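Local coordinates for sporozoite surface protein 2 (Plasmodium vivax, PDB 4HQL) that probably serves the sporozoite in gliding motility and host-cell invasion as a membrane-bound adhesin, here represented by its metal-binding von Willebrand factor A domain and thrombospondin repeat, at residues Asn16-Leu21 with Arg122-Gln127; Ile31-Trp36 with Thr96-Gly101; Ile130-Gly135 with Ala158-Gly163. The protein carries 4 engineered substitutions. All blocks are in the same frame, centred on the assembly; numbering follows the deposited sequence. Where two conformers were deposited one is given.

Contact 1. Residues Asn16-Leu21 with Arg122-Gln127. Engineered in segment 16-21: Gln18 (natural residue Ser).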
loop_
_atom_site.group_PDB
_atom_site.type_symbol
_atom_site.label_atom_id
_atom_site.label_comp_id
_atom_site.label_asym_id
_atom_site.label_seq_id
_atom_site.Cartn_x
_atom_site.Cartn_y
_atom_site.Cartn_z
ATOM N N ASN A 16 1.129 10.578 4.027
ATOM C CA ASN A 16 1.087 9.130 3.874
ATOM C C ASN A 16 -0.293 8.523 4.119
ATOM O O ASN A 16 -0.416 7.454 4.717
ATOM C CB ASN A 16 2.145 8.485 4.769
ATOM C CG ASN A 16 3.547 8.920 4.394
ATOM O OD1 ASN A 16 4.238 9.590 5.166
ATOM N ND2 ASN A 16 3.965 8.560 3.184
ATOM N N GLU A 17 -1.326 9.212 3.647
ATOM C CA GLU A 17 -2.693 8.773 3.885
ATOM C C GLU A 17 -3.102 7.593 2.996
ATOM O O GLU A 17 -4.000 6.842 3.345
ATOM C CB GLU A 17 -3.669 9.950 3.738
ATOM C CG GLU A 17 -4.007 10.320 2.317
ATOM C CD GLU A 17 -2.956 11.193 1.665
ATOM O OE1 GLU A 17 -1.915 11.463 2.301
ATOM O OE2 GLU A 17 -3.170 11.602 0.505
ATOM N N GLN A 18 -2.436 7.424 1.856
ATOM C CA GLN A 18 -2.761 6.337 0.946
ATOM C C GLN A 18 -2.089 5.058 1.418
ATOM O O GLN A 18 -0.890 5.047 1.682
ATOM C CB GLN A 18 -2.331 6.659 -0.488
ATOM C CG GLN A 18 -3.012 7.881 -1.105
ATOM C CD GLN A 18 -2.689 8.041 -2.584
ATOM O OE1 GLN A 18 -1.957 7.242 -3.166
ATOM N NE2 GLN A 18 -3.234 9.073 -3.196
ATOM N N VAL A 19 -2.885 3.999 1.557
ATOM C CA VAL A 19 -2.397 2.690 1.975
ATOM C C VAL A 19 -3.095 1.632 1.117
ATOM O O VAL A 19 -4.331 1.577 1.051
ATOM C CB VAL A 19 -2.722 2.379 3.463
ATOM C CG1 VAL A 19 -2.088 1.042 3.900
ATOM C CG2 VAL A 19 -2.285 3.497 4.384
ATOM N N ASP A 20 -2.304 0.818 0.437
ATOM C CA ASP A 20 -2.824 -0.363 -0.230
ATOM C C ASP A 20 -2.630 -1.480 0.773
ATOM O O ASP A 20 -1.498 -1.812 1.102
ATOM C CB ASP A 20 -2.044 -0.647 -1.520
ATOM C CG ASP A 20 -2.264 0.426 -2.594
ATOM O OD1 ASP A 20 -3.366 1.015 -2.635
ATOM O OD2 ASP A 20 -1.352 0.657 -3.422
ATOM N N LEU A 21 -3.732 -2.028 1.288
ATOM C CA LEU A 21 -3.664 -3.038 2.333
ATOM C C LEU A 21 -4.077 -4.404 1.759
ATOM O O LEU A 21 -5.218 -4.588 1.342
ATOM C CB LEU A 21 -4.555 -2.637 3.519
ATOM C CG LEU A 21 -4.481 -3.344 4.878
ATOM C CD1 LEU A 21 -5.163 -2.478 5.971
ATOM C CD2 LEU A 21 -5.105 -4.759 4.835
ATOM N N ARG A 122 -0.945 1.803 -5.949
ATOM C CA ARG A 122 -0.716 3.245 -6.054
ATOM C C ARG A 122 0.723 3.522 -5.648
ATOM O O ARG A 122 1.153 3.131 -4.558
ATOM C CB ARG A 122 -1.682 4.012 -5.150
ATOM C CG ARG A 122 -3.112 4.101 -5.687
ATOM C CD ARG A 122 -4.049 4.636 -4.619
ATOM N NE ARG A 122 -4.107 3.737 -3.459
ATOM C CZ ARG A 122 -4.754 4.025 -2.333
ATOM N NH1 ARG A 122 -4.774 3.154 -1.324
ATOM N NH2 ARG A 122 -5.382 5.193 -2.219
ATOM N N GLU A 123 1.462 4.190 -6.531
ATOM C CA GLU A 123 2.886 4.431 -6.333
ATOM C C GLU A 123 3.220 5.149 -5.024
ATOM O O GLU A 123 4.254 4.886 -4.408
ATOM C CB GLU A 123 3.452 5.229 -7.513
ATOM C CG GLU A 123 4.967 5.166 -7.614
ATOM C CD GLU A 123 5.512 5.971 -8.783
ATOM O OE1 GLU A 123 6.652 5.686 -9.213
ATOM O OE2 GLU A 123 4.808 6.890 -9.263
ATOM N N LYS A 124 2.349 6.057 -4.598
ATOM C CA LYS A 124 2.628 6.823 -3.392
ATOM C C LYS A 124 2.060 6.180 -2.134
ATOM O O LYS A 124 2.263 6.685 -1.033
ATOM C CB LYS A 124 2.101 8.252 -3.528
ATOM C CG LYS A 124 2.833 9.095 -4.560
ATOM C CD LYS A 124 2.185 10.471 -4.667
ATOM C CE LYS A 124 0.690 10.341 -4.948
ATOM N NZ LYS A 124 -0.118 11.398 -4.275
ATOM N N ALA A 125 1.339 5.076 -2.302
ATOM C CA ALA A 125 0.702 4.401 -1.176
ATOM C C ALA A 125 1.684 3.513 -0.401
ATOM O O ALA A 125 2.514 2.829 -0.981
ATOM C CB ALA A 125 -0.499 3.558 -1.663
ATOM N N ILE A 126 1.570 3.543 0.916
ATOM C CA ILE A 126 2.170 2.536 1.764
ATOM C C ILE A 126 1.625 1.174 1.351
ATOM O O ILE A 126 0.423 1.022 1.116
ATOM C CB ILE A 126 1.807 2.805 3.231
ATOM C CG1 ILE A 126 2.510 4.087 3.710
ATOM C CG2 ILE A 126 2.175 1.613 4.110
ATOM C CD1 ILE A 126 1.928 4.652 4.972
ATOM N N GLN A 127 2.524 0.204 1.218
ATOM C CA GLN A 127 2.160 -1.152 0.851
ATOM C C GLN A 127 2.163 -2.005 2.105
ATOM O O GLN A 127 3.195 -2.205 2.715
ATOM C CB GLN A 127 3.132 -1.698 -0.200
ATOM C CG GLN A 127 3.176 -0.838 -1.473
ATOM C CD GLN A 127 1.818 -0.793 -2.191
ATOM O OE1 GLN A 127 1.248 -1.827 -2.528
ATOM N NE2 GLN A 127 1.307 0.412 -2.423
HETATM O O HOH W 1 -0.421 7.092 -6.111
HETATM O O HOH W 2 1.247 7.239 1.242
#
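Val19 and Asp20 run parallel to Ile126 and Gln127 at the start of two neighbouring strands, joined by backbone bonds from Ile126 N to Gln18 O (3.0 Å) and from Asp20 N to Ile126 O (2.8 Å). Ahead of its strand, segment 122-127 makes a type I beta turn from Arg122 to Ala125, which sets Arg122 beside Asp20. There Asp20 takes four N-H groups. Its OD1 receives both NE and NH1 of Arg122, each at 2.9 Å and from the same face of the carboxylate, a side-on salt bridge with the two planes turned 35° apart. OD2 accepts the backbone N of Arg122 at 2.8 Å on its syn lone pair, and NE2 of Gln127 at 2.9 Å on its anti side, tilted out of the carboxylate plane. A bend at chi2 (-62°) folds the Gln127 amide back to that oxygen. Engineered Gln18 lays its CB over one face of the guanidinium. Ile126 reaches Asn16 CB with its CD1 (3.8 Å) and turns CG2 to Val19 CG1. Arg122 NH1 further bonds Thr57 O, while Gln127 OE1 bonds Tyr22 OH. Strand 19-26 lies between strands 126-133 and 58-65, the backbone of Val19 bonding Thr57 and Asn59 on the other side.

Contact 2. Residues Ile31-Trp36 with Thr96-Gly101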
loop_
_atom_site.group_PDB
_atom_site.type_symbol
_atom_site.label_atom_id
_atom_site.label_comp_id
_atom_site.label_asym_id
_atom_site.label_seq_id
_atom_site.Cartn_x
_atom_site.Cartn_y
_atom_site.Cartn_z
ATOM N N ILE A 31 -7.029 -24.794 9.647
ATOM C CA ILE A 31 -7.622 -23.734 10.492
ATOM C C ILE A 31 -8.607 -24.322 11.511
ATOM O O ILE A 31 -8.513 -24.048 12.713
ATOM C CB ILE A 31 -8.287 -22.604 9.659
ATOM C CG1 ILE A 31 -7.223 -21.814 8.879
ATOM C CG2 ILE A 31 -9.138 -21.674 10.555
ATOM C CD1 ILE A 31 -5.974 -21.425 9.691
ATOM N N GLY A 32 -9.505 -25.182 11.041
ATOM C CA GLY A 32 -10.469 -25.818 11.928
ATOM C C GLY A 32 -11.786 -25.059 11.790
ATOM O O GLY A 32 -11.809 -23.828 11.859
ATOM N N TYR A 33 -12.874 -25.785 11.553
ATOM C CA TYR A 33 -14.189 -25.161 11.392
ATOM C C TYR A 33 -14.681 -24.409 12.635
ATOM O O TYR A 33 -15.153 -23.289 12.505
ATOM C CB TYR A 33 -15.256 -26.172 10.921
ATOM C CG TYR A 33 -16.577 -25.500 10.621
ATOM C CD1 TYR A 33 -16.722 -24.699 9.492
ATOM C CD2 TYR A 33 -17.657 -25.618 11.490
ATOM C CE1 TYR A 33 -17.914 -24.062 9.210
ATOM C CE2 TYR A 33 -18.882 -24.974 11.214
ATOM C CZ TYR A 33 -18.994 -24.205 10.072
ATOM O OH TYR A 33 -20.174 -23.571 9.784
ATOM N N PRO A 34 -14.625 -25.037 13.831
ATOM C CA PRO A 34 -15.078 -24.290 15.011
ATOM C C PRO A 34 -14.269 -23.001 15.204
ATOM O O PRO A 34 -14.837 -21.955 15.539
ATOM C CB PRO A 34 -14.826 -25.271 16.168
ATOM C CG PRO A 34 -14.881 -26.605 15.550
ATOM C CD PRO A 34 -14.295 -26.436 14.173
ATOM N N ASN A 35 -12.963 -23.078 14.971
ATOM C CA ASN A 35 -12.103 -21.902 15.049
ATOM C C ASN A 35 -12.495 -20.854 14.007
ATOM O O ASN A 35 -12.521 -19.655 14.293
ATOM C CB ASN A 35 -10.627 -22.295 14.897
ATOM C CG ASN A 35 -9.674 -21.145 15.238
ATOM O OD1 ASN A 35 -9.342 -20.333 14.381
ATOM N ND2 ASN A 35 -9.253 -21.070 16.496
ATOM N N TRP A 36 -12.802 -21.315 12.798
ATOM C CA TRP A 36 -13.242 -20.437 11.727
ATOM C C TRP A 36 -14.438 -19.611 12.198
ATOM O O TRP A 36 -14.434 -18.375 12.087
ATOM C CB TRP A 36 -13.634 -21.258 10.494
ATOM C CG TRP A 36 -14.093 -20.437 9.299
ATOM C CD1 TRP A 36 -15.372 -20.323 8.819
ATOM C CD2 TRP A 36 -13.265 -19.639 8.420
ATOM N NE1 TRP A 36 -15.392 -19.492 7.714
ATOM C CE2 TRP A 36 -14.118 -19.073 7.440
ATOM C CE3 TRP A 36 -11.900 -19.363 8.362
ATOM C CZ2 TRP A 36 -13.643 -18.231 6.429
ATOM C CZ3 TRP A 36 -11.427 -18.533 7.345
ATOM C CH2 TRP A 36 -12.299 -17.973 6.398
ATOM N N THR A 96 -20.943 -19.366 3.743
ATOM C CA THR A 96 -20.777 -20.244 2.580
ATOM C C THR A 96 -19.400 -20.888 2.437
ATOM O O THR A 96 -19.185 -21.686 1.527
ATOM C CB THR A 96 -21.075 -19.488 1.276
ATOM O OG1 THR A 96 -20.120 -18.435 1.118
ATOM C CG2 THR A 96 -22.490 -18.893 1.301
ATOM N N TYR A 97 -18.460 -20.545 3.310
ATOM C CA TYR A 97 -17.127 -21.119 3.171
ATOM C C TYR A 97 -16.754 -22.016 4.331
ATOM O O TYR A 97 -16.891 -21.646 5.492
ATOM C CB TYR A 97 -16.041 -20.047 2.954
ATOM C CG TYR A 97 -14.680 -20.665 2.710
ATOM C CD1 TYR A 97 -14.396 -21.289 1.501
ATOM C CD2 TYR A 97 -13.699 -20.664 3.697
ATOM C CE1 TYR A 97 -13.178 -21.869 1.268
ATOM C CE2 TYR A 97 -12.452 -21.257 3.470
ATOM C CZ TYR A 97 -12.207 -21.851 2.252
ATOM O OH TYR A 97 -11.008 -22.450 1.994
ATOM N N THR A 98 -16.288 -23.213 3.999
ATOM C CA THR A 98 -15.753 -24.120 5.003
ATOM C C THR A 98 -14.247 -24.300 4.721
ATOM O O THR A 98 -13.864 -24.680 3.613
ATOM C CB THR A 98 -16.517 -25.466 4.962
ATOM O OG1 THR A 98 -17.916 -25.221 5.150
ATOM C CG2 THR A 98 -16.020 -26.421 6.043
ATOM N N PRO A 99 -13.384 -23.984 5.699
ATOM C CA PRO A 99 -11.943 -24.159 5.462
ATOM C C PRO A 99 -11.582 -25.608 5.128
ATOM O O PRO A 99 -12.094 -26.535 5.766
ATOM C CB PRO A 99 -11.317 -23.762 6.796
ATOM C CG PRO A 99 -12.305 -22.824 7.402
ATOM C CD PRO A 99 -13.651 -23.358 7.007
ATOM N N TYR A 100 -10.735 -25.792 4.120
ATOM C CA TYR A 100 -10.376 -27.125 3.666
ATOM C C TYR A 100 -9.085 -27.013 2.859
ATOM O O TYR A 100 -8.720 -25.934 2.400
ATOM C CB TYR A 100 -11.482 -27.739 2.774
ATOM C CG TYR A 100 -11.392 -27.251 1.339
ATOM C CD1 TYR A 100 -11.922 -26.008 0.974
ATOM C CD2 TYR A 100 -10.754 -28.013 0.348
ATOM C CE1 TYR A 100 -11.834 -25.531 -0.344
ATOM C CE2 TYR A 100 -10.644 -27.533 -0.980
ATOM C CZ TYR A 100 -11.191 -26.292 -1.312
ATOM O OH TYR A 100 -11.108 -25.803 -2.605
ATOM N N GLY A 101 -8.415 -28.139 2.672
ATOM C CA GLY A 101 -7.339 -28.232 1.708
ATOM C C GLY A 101 -5.974 -27.820 2.221
ATOM O O GLY A 101 -5.750 -27.643 3.421
HETATM O O HOH W 3 -10.962 -26.817 8.923
#
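Pro99 sets the CG-CD edge of its ring on one face of the Trp36 indole, and these two residues supply about half of the buried surface. CG of the proline stands 3.5 Å from Trp36 CD2. Beside it, Pro99 CD makes a CH-pi contact, 3.9 Å from the centroid of the five-membered ring and 16° off its normal. CG of Trp36 is swung anti to the backbone N (chi1 -179°), which carries the indole toward the loop. Tyr97 brings its edge to the same face further out, at the CZ2-CH2 rim of the six-membered ring, in an offset edge-to-face pair with planes at 64°; its CD2 is 3.7 Å from Trp36 CZ2. The hydroxyl of Tyr97 bonds Gly27 O, which ties that ring to the metal-site loop. On the solvent side, Tyr33 turns the edge of its ring to Pro99 CD, with its CD1 3.9 Å from Thr98 CG2. A water weakly links N of Gly32, the helix N-cap, to Pro99 O. The contact thus packs the start of helix 33-49 against the loop between helices 83-96 and 105-117, with Leu64 of strand 58-65 touching both Trp36 and Tyr97.

Contact 3. Residues Ile130-Gly135 with Ala158-Gly163; sequences ILMTDG and AVIGIG
Strands 126-133 and 156-161 are the two parallel strands of a beta-alpha-beta unit whose crossover is helix 140-151, and this contact joins their C-terminal ends beside the metal ion-dependent adhesion site (MIDAS) of the von Willebrand factor A domain. Four backbone bonds zip them together: Leu131 N to Ala158 O (2.8 Å), Ile160 N to Leu131 O (2.8 Å), Thr133 N to Ile160 O (2.9 Å) and, past the last strand pair, Ile162 N to Thr133 O. This last bond is longer, at 3.1 Å, and its donor stands well above the carbonyl plane, as the chain begins to turn away.

On one face Ile130 and Ile160 lie side by side, CG2 of the former 3.9 Å from CG1 of the latter. Met132 shares that face and is crossed at about a right angle by Ile162, whose CG2 comes to 3.6 Å from Met132 CG. The Ile162 side chain reaches back because its CG1 sits between the backbone N and the carbonyl carbon (chi1 54°), laying CG1 3.6 Å from Thr133 N. The other face carries Leu131, Val159 and Thr133.

Thr133 OG1 accepts Gly135 N in an ST turn and also bonds Asp26. Asp134 OD2 bonds the hydroxyl of Ser30, a metal ligand; with its side chain about 4 Å from the magnesium ion, Asp134 is a second-shell residue that holds a first-shell one. Helices 33-49 and 192-203 pack on the Met132 and Ile160 face, helix 168-175 covers Leu131 and Val159, and strand 19-26 flanks strand 126-133.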
loop_
_atom_site.group_PDB
_atom_site.type_symbol
_atom_site.label_atom_id
_atom_site.label_comp_id
_atom_site.label_asym_id
_atom_site.label_seq_id
_atom_site.Cartn_x
_atom_site.Cartn_y
_atom_site.Cartn_z
ATOM N N ILE A 130 -1.277 -7.818 5.452
ATOM C CA ILE A 130 -1.681 -8.457 6.694
ATOM C C ILE A 130 -1.873 -9.942 6.412
ATOM O O ILE A 130 -2.774 -10.318 5.670
ATOM C CB ILE A 130 -2.979 -7.853 7.263
ATOM C CG1 ILE A 130 -2.777 -6.370 7.631
ATOM C CG2 ILE A 130 -3.449 -8.654 8.473
ATOM C CD1 ILE A 130 -4.018 -5.725 8.239
ATOM N N LEU A 131 -1.000 -10.773 6.975
ATOM C CA LEU A 131 -1.031 -12.216 6.732
ATOM C C LEU A 131 -1.696 -12.888 7.928
ATOM O O LEU A 131 -1.180 -12.864 9.049
ATOM C CB LEU A 131 0.384 -12.773 6.529
ATOM C CG LEU A 131 0.512 -14.290 6.289
ATOM C CD1 LEU A 131 -0.175 -14.737 5.008
ATOM C CD2 LEU A 131 1.967 -14.698 6.244
ATOM N N MET A 132 -2.857 -13.469 7.694
ATOM C CA MET A 132 -3.633 -14.017 8.795
ATOM C C MET A 132 -3.538 -15.525 8.634
ATOM O O MET A 132 -4.073 -16.070 7.678
ATOM C CB MET A 132 -5.084 -13.508 8.686
ATOM C CG MET A 132 -6.002 -13.816 9.857
ATOM S SD MET A 132 -7.643 -13.001 9.735
ATOM C CE MET A 132 -7.167 -11.312 9.536
ATOM N N THR A 133 -2.849 -16.204 9.544
ATOM C CA THR A 133 -2.530 -17.610 9.299
ATOM C C THR A 133 -2.191 -18.387 10.573
ATOM O O THR A 133 -1.871 -17.793 11.599
ATOM C CB THR A 133 -1.351 -17.720 8.276
ATOM O OG1 THR A 133 -1.059 -19.094 8.014
ATOM C CG2 THR A 133 -0.083 -17.032 8.815
ATOM N N ASP A 134 -2.271 -19.722 10.513
ATOM C CA ASP A 134 -1.763 -20.547 11.607
ATOM C C ASP A 134 -0.258 -20.823 11.445
ATOM O O ASP A 134 0.376 -21.450 12.296
ATOM C CB ASP A 134 -2.556 -21.857 11.770
ATOM C CG ASP A 134 -2.449 -22.797 10.553
ATOM O OD1 ASP A 134 -1.625 -22.572 9.636
ATOM O OD2 ASP A 134 -3.208 -23.786 10.532
ATOM N N GLY A 135 0.304 -20.354 10.340
ATOM C CA GLY A 135 1.743 -20.427 10.154
ATOM C C GLY A 135 2.251 -21.793 9.736
ATOM O O GLY A 135 3.389 -22.151 10.025
ATOM N N ALA A 158 2.470 -7.498 8.501
ATOM C CA ALA A 158 2.017 -7.817 9.846
ATOM C C ALA A 158 1.388 -9.190 9.826
ATOM O O ALA A 158 0.692 -9.552 8.876
ATOM C CB ALA A 158 1.006 -6.784 10.355
ATOM N N VAL A 159 1.614 -9.958 10.883
ATOM C CA VAL A 159 1.036 -11.293 10.954
ATOM C C VAL A 159 0.005 -11.375 12.068
ATOM O O VAL A 159 0.254 -10.925 13.195
ATOM C CB VAL A 159 2.152 -12.379 11.118
ATOM C CG1 VAL A 159 1.561 -13.788 11.142
ATOM C CG2 VAL A 159 3.132 -12.275 9.966
ATOM N N ILE A 160 -1.160 -11.928 11.735
ATOM C CA ILE A 160 -2.191 -12.219 12.724
ATOM C C ILE A 160 -2.322 -13.734 12.826
ATOM O O ILE A 160 -2.649 -14.402 11.836
ATOM C CB ILE A 160 -3.570 -11.636 12.330
ATOM C CG1 ILE A 160 -3.486 -10.129 12.098
ATOM C CG2 ILE A 160 -4.619 -11.931 13.415
ATOM C CD1 ILE A 160 -2.944 -9.391 13.270
ATOM N N GLY A 161 -2.054 -14.279 14.007
ATOM C CA GLY A 161 -2.200 -15.711 14.196
ATOM C C GLY A 161 -3.661 -16.099 14.350
ATOM O O GLY A 161 -4.353 -15.526 15.185
ATOM N N ILE A 162 -4.130 -17.042 13.529
ATOM C CA ILE A 162 -5.463 -17.649 13.688
ATOM C C ILE A 162 -5.372 -19.178 13.564
ATOM O O ILE A 162 -4.326 -19.701 13.190
ATOM C CB ILE A 162 -6.445 -17.162 12.607
ATOM C CG1 ILE A 162 -5.842 -17.396 11.209
ATOM C CG2 ILE A 162 -6.807 -15.680 12.825
ATOM C CD1 ILE A 162 -6.849 -17.388 10.073
ATOM N N GLY A 163 -6.467 -19.883 13.865
ATOM C CA GLY A 163 -6.522 -21.329 13.713
ATOM C C GLY A 163 -6.410 -22.070 15.029
ATOM O O GLY A 163 -5.959 -21.508 16.023
#

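In the fold
All three contacts belong to the von Willebrand factor A domain. Contacts 1 and 3 share strand 126-133 of its central sheet, one near the strand's start and the other at its end, with centres 22 Å apart; they touch where Leu21 packs on Ile130. Contact 2 lies off the sheet, about 31 Å between centres from contact 1 but 15 Å from contact 3, which it meets through Ile31 and Asn35. Along the chain, contact 2 falls between the segments of contact 1, and contact 3 closes last. Ile31 and Asp134 set contacts 2 and 3 near the magnesium ion, at the probable ligand-binding end of the domain, while contact 1 lies toward the opposite end of the sheet.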